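Local coordinates for protein computational Design of Enzyme (Synthetic construct, PDB 3TP4) that is a computationally designed enzyme, probably built on a glycosyl hydrolase family 26 barrel to carry an activated serine-containing catalytic triad, at residues Trp180-Ala185 and Gly221-Asn226; Gly225-Tyr230 and Leu264-Glu269; Arg232-Asp237 and Asp272-Val277; Leu243-Tyr248 and Ser278-Phe283. One frame throughout, in Å; residues are numbered along the deposited sequence.

Interaction 1. Residues Trp180-Ala185 and Gly221-Asn226. With ACY (acetic acid), chain C.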
loop_
_atom_site.group_PDB
_atom_site.type_symbol
_atom_site.label_atom_id
_atom_site.label_comp_id
_atom_site.label_asym_id
_atom_site.label_seq_id
_atom_site.Cartn_x
_atom_site.Cartn_y
_atom_site.Cartn_z
ATOM N N TRP A 180 15.596 4.847 -0.174
ATOM C CA TRP A 180 15.198 3.586 0.447
ATOM C C TRP A 180 13.802 3.639 1.034
ATOM O O TRP A 180 13.250 2.594 1.377
ATOM C CB TRP A 180 16.192 3.138 1.526
ATOM C CG TRP A 180 17.599 3.045 1.043
ATOM C CD1 TRP A 180 18.649 3.865 1.392
ATOM C CD2 TRP A 180 18.127 2.090 0.111
ATOM N NE1 TRP A 180 19.792 3.463 0.745
ATOM C CE2 TRP A 180 19.503 2.378 -0.048
ATOM C CE3 TRP A 180 17.573 1.014 -0.596
ATOM C CZ2 TRP A 180 20.335 1.630 -0.892
ATOM C CZ3 TRP A 180 18.397 0.271 -1.436
ATOM C CH2 TRP A 180 19.766 0.583 -1.573
ATOM N N PHE A 181 13.256 4.845 1.194
ATOM C CA PHE A 181 11.836 5.020 1.509
ATOM C C PHE A 181 11.366 4.404 2.837
ATOM O O PHE A 181 10.240 3.904 2.914
ATOM C CB PHE A 181 10.954 4.459 0.364
ATOM C CG PHE A 181 11.310 4.980 -1.014
ATOM C CD1 PHE A 181 10.736 6.142 -1.507
ATOM C CD2 PHE A 181 12.200 4.289 -1.823
ATOM C CE1 PHE A 181 11.058 6.613 -2.778
ATOM C CE2 PHE A 181 12.530 4.752 -3.094
ATOM C CZ PHE A 181 11.957 5.915 -3.573
ATOM N N TRP A 182 12.191 4.421 3.882
ATOM C CA TRP A 182 11.693 3.973 5.180
ATOM C C TRP A 182 10.955 5.135 5.826
ATOM O O TRP A 182 11.470 6.250 5.861
ATOM C CB TRP A 182 12.825 3.561 6.130
ATOM C CG TRP A 182 13.704 2.421 5.712
ATOM C CD1 TRP A 182 14.006 2.017 4.439
ATOM C CD2 TRP A 182 14.422 1.554 6.591
ATOM N NE1 TRP A 182 14.873 0.949 4.480
ATOM C CE2 TRP A 182 15.141 0.643 5.790
ATOM C CE3 TRP A 182 14.528 1.459 7.982
ATOM C CZ2 TRP A 182 15.959 -0.351 6.335
ATOM C CZ3 TRP A 182 15.331 0.469 8.523
ATOM C CH2 TRP A 182 16.038 -0.418 7.706
ATOM N N TRP A 183 9.766 4.886 6.360
ATOM C CA TRP A 183 9.063 5.940 7.092
ATOM C C TRP A 183 9.616 5.962 8.504
ATOM O O TRP A 183 9.303 5.081 9.304
ATOM C CB TRP A 183 7.555 5.667 7.146
ATOM C CG TRP A 183 6.771 6.832 7.712
ATOM C CD1 TRP A 183 7.242 8.093 7.965
ATOM C CD2 TRP A 183 5.386 6.840 8.084
ATOM N NE1 TRP A 183 6.234 8.884 8.473
ATOM C CE2 TRP A 183 5.085 8.143 8.550
ATOM C CE3 TRP A 183 4.368 5.878 8.065
ATOM C CZ2 TRP A 183 3.811 8.502 8.995
ATOM C CZ3 TRP A 183 3.102 6.237 8.506
ATOM C CH2 TRP A 183 2.835 7.538 8.967
ATOM N N GLY A 184 10.459 6.944 8.813
ATOM C CA GLY A 184 11.085 6.997 10.127
ATOM C C GLY A 184 10.112 6.895 11.305
ATOM O O GLY A 184 10.393 6.225 12.299
ATOM N N ALA A 185 8.959 7.551 11.208
ATOM C CA ALA A 185 8.000 7.494 12.312
ATOM C C ALA A 185 7.484 6.071 12.535
ATOM O O ALA A 185 7.313 5.633 13.670
ATOM C CB ALA A 185 6.846 8.462 12.081
ATOM N N GLY A 221 13.160 -0.235 1.291
ATOM C CA GLY A 221 14.095 -1.119 0.614
ATOM C C GLY A 221 15.479 -1.118 1.230
ATOM O O GLY A 221 15.745 -0.379 2.180
ATOM N N GLY A 222 16.361 -1.946 0.672
ATOM C CA GLY A 222 17.720 -2.075 1.156
ATOM C C GLY A 222 17.771 -2.745 2.510
ATOM O O GLY A 222 18.315 -2.183 3.463
ATOM N N PHE A 223 17.214 -3.949 2.596
ATOM C CA PHE A 223 17.169 -4.680 3.858
ATOM C C PHE A 223 18.268 -5.723 4.008
ATOM O O PHE A 223 18.448 -6.284 5.087
ATOM C CB PHE A 223 15.774 -5.306 4.058
ATOM C CG PHE A 223 14.678 -4.280 4.156
ATOM C CD1 PHE A 223 14.522 -3.528 5.311
ATOM C CD2 PHE A 223 13.824 -4.042 3.083
ATOM C CE1 PHE A 223 13.529 -2.562 5.405
ATOM C CE2 PHE A 223 12.832 -3.078 3.166
ATOM C CZ PHE A 223 12.677 -2.336 4.327
ATOM N N GLY A 224 19.016 -5.980 2.933
ATOM C CA GLY A 224 20.055 -6.997 2.979
ATOM C C GLY A 224 19.433 -8.365 3.168
ATOM O O GLY A 224 20.061 -9.304 3.681
ATOM N N GLY A 225 18.174 -8.476 2.763
ATOM C CA GLY A 225 17.455 -9.731 2.869
ATOM C C GLY A 225 17.163 -10.133 4.298
ATOM O O GLY A 225 16.877 -11.305 4.560
ATOM N N ASN A 226 17.219 -9.166 5.216
ATOM C CA ASN A 226 16.977 -9.437 6.638
ATOM C C ASN A 226 15.500 -9.320 7.005
ATOM O O ASN A 226 14.956 -8.223 7.072
ATOM C CB ASN A 226 17.844 -8.531 7.525
ATOM C CG ASN A 226 19.339 -8.834 7.375
ATOM O OD1 ASN A 226 19.801 -9.893 7.793
ATOM N ND2 ASN A 226 20.094 -7.905 6.772
HETATM C C ACY C . 17.389 6.853 2.168
HETATM O O ACY C . 16.270 6.270 2.011
HETATM O OXT ACY C . 17.894 6.974 3.325
HETATM C CH3 ACY C . 18.187 7.288 0.980
#

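Interaction 2. Residues Gly225-Tyr230 and Leu264-Glu269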
loop_
_atom_site.group_PDB
_atom_site.type_symbol
_atom_site.label_atom_id
_atom_site.label_comp_id
_atom_site.label_asym_id
_atom_site.label_seq_id
_atom_site.Cartn_x
_atom_site.Cartn_y
_atom_site.Cartn_z
ATOM N N GLY A 225 18.174 -8.476 2.763
ATOM C CA GLY A 225 17.455 -9.731 2.869
ATOM C C GLY A 225 17.163 -10.133 4.298
ATOM O O GLY A 225 16.877 -11.305 4.560
ATOM N N ASN A 226 17.219 -9.166 5.216
ATOM C CA ASN A 226 16.977 -9.437 6.638
ATOM C C ASN A 226 15.500 -9.320 7.005
ATOM O O ASN A 226 14.956 -8.223 7.072
ATOM C CB ASN A 226 17.844 -8.531 7.525
ATOM C CG ASN A 226 19.339 -8.834 7.375
ATOM O OD1 ASN A 226 19.801 -9.893 7.793
ATOM N ND2 ASN A 226 20.094 -7.905 6.772
ATOM N N ARG A 227 14.862 -10.462 7.261
ATOM C CA ARG A 227 13.407 -10.515 7.376
ATOM C C ARG A 227 12.844 -9.743 8.549
ATOM O O ARG A 227 11.809 -9.101 8.416
ATOM C CB ARG A 227 12.903 -11.963 7.401
ATOM C CG ARG A 227 12.893 -12.599 6.015
ATOM C CD ARG A 227 12.981 -14.120 6.041
ATOM N NE ARG A 227 11.706 -14.770 6.316
ATOM C CZ ARG A 227 11.139 -15.682 5.527
ATOM N NH1 ARG A 227 11.722 -16.052 4.396
ATOM N NH2 ARG A 227 9.984 -16.223 5.872
ATOM N N ASP A 228 13.514 -9.808 9.697
ATOM C CA ASP A 228 13.011 -9.136 10.888
ATOM C C ASP A 228 13.040 -7.623 10.739
ATOM O O ASP A 228 12.195 -6.931 11.296
ATOM C CB ASP A 228 13.787 -9.575 12.142
ATOM C CG ASP A 228 13.583 -11.039 12.463
ATOM O OD1 ASP A 228 12.544 -11.606 12.049
ATOM O OD2 ASP A 228 14.461 -11.624 13.131
ATOM N N VAL A 229 14.002 -7.102 9.985
ATOM C CA VAL A 229 14.021 -5.674 9.711
ATOM C C VAL A 229 12.864 -5.307 8.750
ATOM O O VAL A 229 12.110 -4.354 8.974
ATOM C CB VAL A 229 15.389 -5.238 9.143
ATOM C CG1 VAL A 229 15.398 -3.757 8.847
ATOM C CG2 VAL A 229 16.517 -5.613 10.130
ATOM N N TYR A 230 12.719 -6.086 7.685
ATOM C CA TYR A 230 11.625 -5.893 6.736
ATOM C C TYR A 230 10.260 -5.953 7.424
ATOM O O TYR A 230 9.363 -5.148 7.133
ATOM C CB TYR A 230 11.700 -6.977 5.651
ATOM C CG TYR A 230 10.579 -6.922 4.609
ATOM C CD1 TYR A 230 10.589 -5.973 3.594
ATOM C CD2 TYR A 230 9.532 -7.836 4.643
ATOM C CE1 TYR A 230 9.569 -5.924 2.627
ATOM C CE2 TYR A 230 8.513 -7.802 3.686
ATOM C CZ TYR A 230 8.540 -6.845 2.684
ATOM O OH TYR A 230 7.538 -6.821 1.735
ATOM N N LEU A 264 14.466 -8.995 -3.149
ATOM C CA LEU A 264 13.389 -9.502 -3.996
ATOM C C LEU A 264 13.122 -10.980 -3.720
ATOM O O LEU A 264 11.968 -11.424 -3.728
ATOM C CB LEU A 264 13.662 -9.220 -5.490
ATOM C CG LEU A 264 13.513 -7.753 -5.931
ATOM C CD1 LEU A 264 13.975 -7.532 -7.369
ATOM C CD2 LEU A 264 12.069 -7.256 -5.773
ATOM N N ARG A 265 14.179 -11.744 -3.459
ATOM C CA ARG A 265 14.004 -13.141 -3.081
ATOM C C ARG A 265 13.226 -13.209 -1.790
ATOM O O ARG A 265 12.293 -13.995 -1.646
ATOM C CB ARG A 265 15.346 -13.843 -2.867
ATOM C CG ARG A 265 16.098 -14.200 -4.142
ATOM C CD ARG A 265 17.404 -14.923 -3.801
ATOM N NE ARG A 265 17.163 -16.159 -3.066
ATOM C CZ ARG A 265 17.090 -17.360 -3.635
ATOM N NH1 ARG A 265 17.234 -17.479 -4.946
ATOM N NH2 ARG A 265 16.879 -18.445 -2.897
HETATM N N MSE A 266 13.645 -12.390 -0.832
HETATM C CA MSE A 266 13.024 -12.396 0.481
HETATM C C MSE A 266 11.529 -12.122 0.425
HETATM O O MSE A 266 10.735 -12.857 1.019
HETATM C CB MSE A 266 13.690 -11.355 1.375
HETATM C CG MSE A 266 13.026 -11.220 2.718
HETATM SE SE MSE A 266 13.780 -9.692 3.657
HETATM C CE MSE A 266 13.127 -8.213 2.527
ATOM N N ILE A 267 11.124 -11.057 -0.263
ATOM C CA ILE A 267 9.698 -10.757 -0.288
ATOM C C ILE A 267 8.876 -11.845 -0.991
ATOM O O ILE A 267 7.753 -12.121 -0.585
ATOM C CB ILE A 267 9.370 -9.344 -0.838
ATOM C CG1 ILE A 267 9.616 -9.247 -2.343
ATOM C CG2 ILE A 267 10.155 -8.264 -0.068
ATOM C CD1 ILE A 267 9.080 -7.930 -2.925
ATOM N N ALA A 268 9.430 -12.438 -2.049
ATOM C CA ALA A 268 8.766 -13.528 -2.755
ATOM C C ALA A 268 8.600 -14.727 -1.822
ATOM O O ALA A 268 7.575 -15.403 -1.842
ATOM C CB ALA A 268 9.570 -13.934 -3.989
ATOM N N GLU A 269 9.629 -14.986 -1.015
ATOM C CA GLU A 269 9.607 -16.116 -0.091
ATOM C C GLU A 269 8.555 -15.897 0.981
ATOM O O GLU A 269 7.793 -16.807 1.312
ATOM C CB GLU A 269 10.976 -16.301 0.558
ATOM C CG GLU A 269 12.006 -16.972 -0.338
ATOM C CD GLU A 269 13.404 -16.958 0.266
ATOM O OE1 GLU A 269 13.569 -16.476 1.409
ATOM O OE2 GLU A 269 14.341 -17.424 -0.411
HETATM O O HOH W 1 14.195 -14.845 3.227
#

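Interaction 3. Residues Arg232-Asp237 and Asp272-Val277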
loop_
_atom_site.group_PDB
_atom_site.type_symbol
_atom_site.label_atom_id
_atom_site.label_comp_id
_atom_site.label_asym_id
_atom_site.label_seq_id
_atom_site.Cartn_x
_atom_site.Cartn_y
_atom_site.Cartn_z
ATOM N N ARG A 232 9.414 -5.277 10.530
ATOM C CA ARG A 232 9.218 -4.436 11.718
ATOM C C ARG A 232 7.837 -3.776 11.767
ATOM O O ARG A 232 7.193 -3.748 12.817
ATOM C CB ARG A 232 10.323 -3.374 11.842
ATOM C CG ARG A 232 11.463 -3.796 12.771
ATOM C CD ARG A 232 12.740 -2.964 12.571
ATOM N NE ARG A 232 12.732 -1.726 13.346
ATOM C CZ ARG A 232 13.781 -0.915 13.483
ATOM N NH1 ARG A 232 14.938 -1.205 12.897
ATOM N NH2 ARG A 232 13.672 0.193 14.213
ATOM N N THR A 233 7.378 -3.260 10.627
ATOM C CA THR A 233 6.139 -2.500 10.583
ATOM C C THR A 233 4.974 -3.260 9.936
ATOM O O THR A 233 3.947 -2.665 9.604
ATOM C CB THR A 233 6.345 -1.156 9.837
ATOM O OG1 THR A 233 6.626 -1.401 8.450
ATOM C CG2 THR A 233 7.521 -0.376 10.457
ATOM N N TYR A 234 5.135 -4.571 9.766
ATOM C CA TYR A 234 4.134 -5.395 9.094
ATOM C C TYR A 234 2.783 -5.368 9.816
ATOM O O TYR A 234 2.707 -5.689 10.993
ATOM C CB TYR A 234 4.635 -6.831 9.029
ATOM C CG TYR A 234 3.710 -7.789 8.307
ATOM C CD1 TYR A 234 3.280 -7.523 7.008
ATOM C CD2 TYR A 234 3.299 -8.977 8.908
ATOM C CE1 TYR A 234 2.449 -8.405 6.339
ATOM C CE2 TYR A 234 2.470 -9.872 8.241
ATOM C CZ TYR A 234 2.045 -9.573 6.958
ATOM O OH TYR A 234 1.223 -10.449 6.287
ATOM N N PRO A 235 1.706 -4.991 9.109
ATOM C CA PRO A 235 0.396 -4.893 9.767
ATOM C C PRO A 235 -0.241 -6.242 10.125
ATOM O O PRO A 235 -1.112 -6.278 10.994
ATOM C CB PRO A 235 -0.470 -4.151 8.727
ATOM C CG PRO A 235 0.481 -3.459 7.862
ATOM C CD PRO A 235 1.683 -4.387 7.774
ATOM N N GLY A 236 0.168 -7.321 9.467
ATOM C CA GLY A 236 -0.382 -8.636 9.769
ATOM C C GLY A 236 -1.065 -9.296 8.583
ATOM O O GLY A 236 -1.558 -8.613 7.685
ATOM N N ASP A 237 -1.124 -10.626 8.603
ATOM C CA ASP A 237 -1.711 -11.400 7.509
ATOM C C ASP A 237 -3.166 -11.049 7.210
ATOM O O ASP A 237 -3.601 -11.124 6.059
ATOM C CB ASP A 237 -1.623 -12.899 7.794
ATOM C CG ASP A 237 -0.195 -13.385 7.955
ATOM O OD1 ASP A 237 0.750 -12.652 7.598
ATOM O OD2 ASP A 237 -0.024 -14.523 8.431
ATOM N N ASP A 272 5.154 -16.233 -0.660
ATOM C CA ASP A 272 4.863 -17.655 -0.890
ATOM C C ASP A 272 4.452 -18.377 0.389
ATOM O O ASP A 272 3.502 -19.158 0.388
ATOM C CB ASP A 272 6.051 -18.365 -1.537
ATOM C CG ASP A 272 6.243 -17.970 -2.993
ATOM O OD1 ASP A 272 5.344 -17.299 -3.558
ATOM O OD2 ASP A 272 7.289 -18.331 -3.568
ATOM N N GLU A 273 5.157 -18.115 1.486
ATOM C CA GLU A 273 4.822 -18.779 2.745
ATOM C C GLU A 273 3.447 -18.364 3.254
ATOM O O GLU A 273 2.746 -19.156 3.880
ATOM C CB GLU A 273 5.890 -18.500 3.796
ATOM C CG GLU A 273 7.225 -19.105 3.420
ATOM C CD GLU A 273 8.380 -18.487 4.176
ATOM O OE1 GLU A 273 8.120 -17.758 5.163
ATOM O OE2 GLU A 273 9.544 -18.730 3.777
ATOM N N LYS A 274 3.041 -17.131 2.963
ATOM C CA LYS A 274 1.762 -16.640 3.479
ATOM C C LYS A 274 0.618 -16.856 2.497
ATOM O O LYS A 274 -0.534 -16.586 2.819
ATOM C CB LYS A 274 1.862 -15.159 3.870
ATOM C CG LYS A 274 2.832 -14.899 5.049
ATOM C CD LYS A 274 3.020 -13.407 5.304
ATOM C CE LYS A 274 3.919 -13.150 6.520
ATOM N NZ LYS A 274 3.330 -13.708 7.768
ATOM N N GLY A 275 0.937 -17.346 1.303
ATOM C CA GLY A 275 -0.057 -17.491 0.253
ATOM C C GLY A 275 -0.495 -16.130 -0.262
ATOM O O GLY A 275 -1.643 -15.941 -0.650
ATOM N N LYS A 276 0.427 -15.172 -0.242
ATOM C CA LYS A 276 0.134 -13.812 -0.676
ATOM C C LYS A 276 0.879 -13.474 -1.963
ATOM O O LYS A 276 1.579 -14.314 -2.530
ATOM C CB LYS A 276 0.504 -12.811 0.429
ATOM C CG LYS A 276 -0.363 -12.962 1.704
ATOM C CD LYS A 276 -0.019 -11.901 2.749
ATOM C CE LYS A 276 -0.844 -12.104 4.039
ATOM N NZ LYS A 276 -2.298 -12.144 3.730
ATOM N N VAL A 277 0.715 -12.238 -2.417
ATOM C CA VAL A 277 1.408 -11.733 -3.598
ATOM C C VAL A 277 2.539 -10.805 -3.175
ATOM O O VAL A 277 2.373 -10.010 -2.256
ATOM C CB VAL A 277 0.435 -10.929 -4.488
ATOM C CG1 VAL A 277 1.207 -10.099 -5.538
ATOM C CG2 VAL A 277 -0.583 -11.859 -5.144
#

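Interaction 4. Residues Leu243-Tyr248 and Ser278-Phe283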
loop_
_atom_site.group_PDB
_atom_site.type_symbol
_atom_site.label_atom_id
_atom_site.label_comp_id
_atom_site.label_asym_id
_atom_site.label_seq_id
_atom_site.Cartn_x
_atom_site.Cartn_y
_atom_site.Cartn_z
ATOM N N LEU A 243 2.743 -7.668 -0.737
ATOM C CA LEU A 243 3.941 -7.280 -0.009
ATOM C C LEU A 243 4.903 -6.608 -0.967
ATOM O O LEU A 243 5.217 -7.166 -2.030
ATOM C CB LEU A 243 4.619 -8.514 0.587
ATOM C CG LEU A 243 3.736 -9.398 1.466
ATOM C CD1 LEU A 243 4.433 -10.713 1.754
ATOM C CD2 LEU A 243 3.415 -8.685 2.749
ATOM N N GLY A 244 5.389 -5.431 -0.589
ATOM C CA GLY A 244 6.172 -4.612 -1.501
ATOM C C GLY A 244 7.630 -4.379 -1.136
ATOM O O GLY A 244 8.146 -4.930 -0.166
ATOM N N LEU A 245 8.284 -3.545 -1.940
ATOM C CA LEU A 245 9.695 -3.219 -1.786
ATOM C C LEU A 245 9.955 -2.000 -2.645
ATOM O O LEU A 245 9.570 -1.973 -3.820
ATOM C CB LEU A 245 10.580 -4.358 -2.304
ATOM C CG LEU A 245 12.081 -4.169 -2.074
ATOM C CD1 LEU A 245 12.434 -4.528 -0.618
ATOM C CD2 LEU A 245 12.897 -5.037 -3.049
ATOM N N ASP A 246 10.616 -1.000 -2.071
ATOM C CA ASP A 246 10.888 0.255 -2.768
ATOM C C ASP A 246 12.388 0.517 -2.786
ATOM O O ASP A 246 13.002 0.697 -1.734
ATOM C CB ASP A 246 10.173 1.413 -2.065
ATOM C CG ASP A 246 8.689 1.150 -1.871
ATOM O OD1 ASP A 246 8.018 0.719 -2.831
ATOM O OD2 ASP A 246 8.194 1.356 -0.750
ATOM N N THR A 247 12.973 0.543 -3.980
ATOM C CA THR A 247 14.411 0.704 -4.107
ATOM C C THR A 247 14.776 1.515 -5.339
ATOM O O THR A 247 14.504 1.099 -6.473
ATOM C CB THR A 247 15.117 -0.660 -4.211
ATOM O OG1 THR A 247 14.846 -1.421 -3.034
ATOM C CG2 THR A 247 16.616 -0.470 -4.341
ATOM N N TYR A 248 15.381 2.677 -5.111
ATOM C CA TYR A 248 15.932 3.482 -6.191
ATOM C C TYR A 248 17.451 3.421 -6.094
ATOM O O TYR A 248 17.997 3.315 -5.002
ATOM C CB TYR A 248 15.444 4.928 -6.104
ATOM C CG TYR A 248 14.067 5.157 -6.690
ATOM C CD1 TYR A 248 13.098 4.164 -6.664
ATOM C CD2 TYR A 248 13.744 6.364 -7.288
ATOM C CE1 TYR A 248 11.831 4.377 -7.217
ATOM C CE2 TYR A 248 12.485 6.584 -7.834
ATOM C CZ TYR A 248 11.534 5.586 -7.796
ATOM O OH TYR A 248 10.288 5.807 -8.352
ATOM N N SER A 278 3.693 -10.917 -3.826
ATOM C CA SER A 278 4.749 -9.933 -3.626
ATOM C C SER A 278 4.953 -9.153 -4.915
ATOM O O SER A 278 4.711 -9.673 -6.011
ATOM C CB SER A 278 6.057 -10.606 -3.215
ATOM O OG SER A 278 6.479 -11.529 -4.214
ATOM N N ALA A 279 5.408 -7.908 -4.789
ATOM C CA ALA A 279 5.643 -7.067 -5.963
ATOM C C ALA A 279 6.784 -6.105 -5.675
ATOM O O ALA A 279 6.998 -5.722 -4.526
ATOM C CB ALA A 279 4.384 -6.293 -6.326
ATOM N N PHE A 280 7.527 -5.738 -6.713
ATOM C CA PHE A 280 8.595 -4.737 -6.603
ATOM C C PHE A 280 7.924 -3.353 -6.712
ATOM O O PHE A 280 8.015 -2.675 -7.737
ATOM C CB PHE A 280 9.608 -4.971 -7.739
ATOM C CG PHE A 280 10.898 -4.174 -7.624
ATOM C CD1 PHE A 280 11.104 -3.260 -6.593
ATOM C CD2 PHE A 280 11.900 -4.335 -8.584
ATOM C CE1 PHE A 280 12.304 -2.513 -6.517
ATOM C CE2 PHE A 280 13.091 -3.602 -8.524
ATOM C CZ PHE A 280 13.301 -2.695 -7.495
ATOM N N THR A 281 7.236 -2.945 -5.648
ATOM C CA THR A 281 6.291 -1.828 -5.733
ATOM C C THR A 281 6.878 -0.547 -6.300
ATOM O O THR A 281 6.209 0.163 -7.045
ATOM C CB THR A 281 5.580 -1.546 -4.376
ATOM O OG1 THR A 281 6.525 -1.622 -3.295
ATOM C CG2 THR A 281 4.460 -2.559 -4.161
ATOM N N ARG A 282 8.118 -0.240 -5.952
ATOM C CA ARG A 282 8.745 0.951 -6.497
ATOM C C ARG A 282 10.186 0.708 -6.896
ATOM O O ARG A 282 10.983 0.177 -6.112
ATOM C CB ARG A 282 8.668 2.102 -5.491
ATOM C CG ARG A 282 7.266 2.585 -5.221
ATOM C CD ARG A 282 7.299 3.795 -4.291
ATOM N NE ARG A 282 7.597 5.034 -5.014
ATOM C CZ ARG A 282 7.593 6.238 -4.445
ATOM N NH1 ARG A 282 7.322 6.361 -3.148
ATOM N NH2 ARG A 282 7.856 7.318 -5.165
ATOM N N PHE A 283 10.511 1.098 -8.122
ATOM C CA PHE A 283 11.873 1.000 -8.619
ATOM C C PHE A 283 12.173 2.198 -9.505
ATOM O O PHE A 283 11.262 2.789 -10.089
ATOM C CB PHE A 283 12.081 -0.307 -9.397
ATOM C CG PHE A 283 11.762 -0.211 -10.875
ATOM C CD1 PHE A 283 10.448 -0.222 -11.324
ATOM C CD2 PHE A 283 12.781 -0.126 -11.811
ATOM C CE1 PHE A 283 10.156 -0.165 -12.682
ATOM C CE2 PHE A 283 12.499 -0.051 -13.174
ATOM C CZ PHE A 283 11.183 -0.071 -13.612
HETATM O O HOH W 2 7.249 4.489 -1.151
HETATM O O HOH W 3 8.179 4.329 -8.177
HETATM O O HOH W 4 9.459 8.509 -7.504
#

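Interaction 1. Residues Trp180-Ala185 and Gly221-Asn226
Trp180 and Gly221 face each other with their CA atoms 4.8 Å apart, and a bent, weak bond from Gly221 N to Trp180 O is the one backbone link between two loops of the TIM barrel of glycosyl hydrolase family 26. These loops follow strands 168-174 and 213-217, so the contact joins neighbouring strand-to-helix connections. The firmer tie comes from a side chain. Trp182 directs its indole N-H at Gly221 O, with NE1 2.8 Å from that oxygen and an N-H...O angle of 174°, and the carbonyl oxygen lies almost in the indole plane. CG of Trp182 stands anti to its own carbonyl carbon (chi1 -61°), which swings the indole across to the glycine. The same indole also packs against Phe223, whose CE1 comes within 3.4 Å of Trp182 CZ2. The five-membered ring of Trp182 and the Phe223 ring are nearly parallel, their planes 22° apart, but slid so far that they hardly overlap. Tyr187, outside the two segments, stacks on Trp182. Trp180 lies along the glycine backbone, its CE3 3.4 Å from Gly222 N. A CB on Gly222 would run into that ring, and the residue's positive phi also suits glycine. A type I' turn runs from Phe223 to Asn226. An acetic acid molecule, probably from the crystallisation liquor, takes a hydrogen bond from the Trp180 backbone, N to ACY O being 2.7 Å.

Interaction 2. Residues Gly225-Tyr230 and Leu264-Glu269
Between the short helix 227-230 and the long helix 254-274, on the outer layer of the TIM barrel, Met266, a selenomethionine, makes a Met-aromatic contact with Tyr230. CG of Met266 is anti to the backbone N (chi1 175°), carrying the chain outward from its helix, and a bend at chi3 turns the methyl toward Tyr230. CE thus comes to 3.5 Å from Tyr230 CG, while SE lies obliquely to the ring, 5.1 Å from its centroid. On the way SE passes the backbone of Gly225, 3.5 Å from its C atom. Farther out along the phenol, Ile267 CG2 approaches Tyr230 CZ at 3.5 Å, and the hydroxyl bonds outside the two segments, to Gly244 O of strand 242-249. An alanine in place of Tyr230 would probably leave Met266 CE and Ile267 CG2 facing a gap and Gly244 O without this partner. Toward the solvent side the chemistry becomes ionic. Arg227 lays its CG 3.6 Å from Met266 CG and reaches on to Glu269, NH1 3.5 Å from OE1 in a salt bridge at the guanidinium edge. A water joins the same two atoms, accepting from NH1 and donating to OE1. NH2 of Arg227 is bound by Glu273, and Arg265 makes a long salt bridge to Glu269. An apolar seam edged by charge thus joins side-by-side outer helices, as is typical of the helical layer of a TIM barrel.

Interaction 3. Residues Arg232-Asp237 and Asp272-Val277
Lys274 and Lys276 both reach toward Asp237, but they grip different parts of it. Each lysine has CG anti to its carbonyl carbon and runs extended until a bend at chi4 (-62° and -54°) turns the ammonium toward its acceptor. Lys274 NZ forms a salt bridge with Asp237 OD1 at 2.8 Å, on the syn lone pair. Lys276 NZ instead donates to the backbone, 2.9 Å from Asp237 O, in the carbonyl plane; its second acceptor is Val240 O. With CG anti to the backbone N (chi1 -178°), Tyr234 lays its ring over Gly236 N, and its hydroxyl donates to the anti lone pair of Asp237 OD1 at 2.6 Å. Two donors thus hold OD1 from its two sides, which should fix the carboxylate's rotation. The phenol oxygen also touches both lysine chains, 3.5 Å from Lys276 CE. Were Asp237 replaced by an alanine, the Lys274 ammonium would probably lose its counter-charge and the Tyr234 hydroxyl its acceptor. The contact ties the loop between helix 227-230 and strand 242-249 to the Schellman-motif C-terminus of helix 254-274, where the chain enters strand 277-278; Tyr234 meets Trp217 edge-to-face, and Arg198 of helix 190-207 binds Pro235 O.

Interaction 4. Residues Leu243-Tyr248 and Ser278-Phe283
Leu243-Tyr248 and Ser278-Phe283 run side by side in parallel, as weakly bonded strand segments broken by a short loop, their end-to-end directions 14° apart. Backbone bonds form two short ladders: Ala279 N donates to Leu243 O at 2.9 Å, and, after a one-residue shift, Arg282 N reaches Leu245 O at 3.1 Å and Thr247 N reaches Arg282 O at 2.9 Å. An inverse gamma turn centred on Phe280 accompanies the shift. Side-chain polar bonds bridge the break. Thr281 OG1, set between its backbone N and carbonyl carbon (chi1 42°), accepts from Leu245 N and donates to Asp246 OD1, 2.8 Å away, meeting the carboxylate from above its plane. Asp246 OD2 pairs with Arg171 of strand 168-174. The aliphatic part of Arg282 crosses Asp246 at a slant, CG 3.1 Å from OD1, before bending at chi3. Beyond the bend one water accepts from NE, 3.3 Å away, and also bonds Tyr248 OH. Phe280 sets its ring edge against Leu245 O; the apolar contact is loose, CE1 lying 4.3 Å from Leu245 CD2. Such strands, linked through helix 254-274 in a beta-alpha-beta crossover, are typical of the TIM barrel; Arg282 lies near a Ser-His-Glu group consistent with the designed triad.

From core to surface, the four contacts change in character. Interaction 4 is the buried one, a strand pair in the barrel wall; the other three are partly buried and lie around it. Interaction 1 joins loops through tryptophan and glycine backbone and packs on interaction 4 through Trp180 and Phe181. Interactions 2 and 3 share helix 254-274, one relying on selenomethionine packing edged by charge, the other on lysines and an aspartate at the helix end; the salt bridge between Arg227 and Glu273 connects them. Interactions 1 and 2 share Gly225 and Asn226, and Val229 packs against both Trp182 and Phe223. Interaction 3 meets interaction 4 where Val277 O probably bonds Leu243 N.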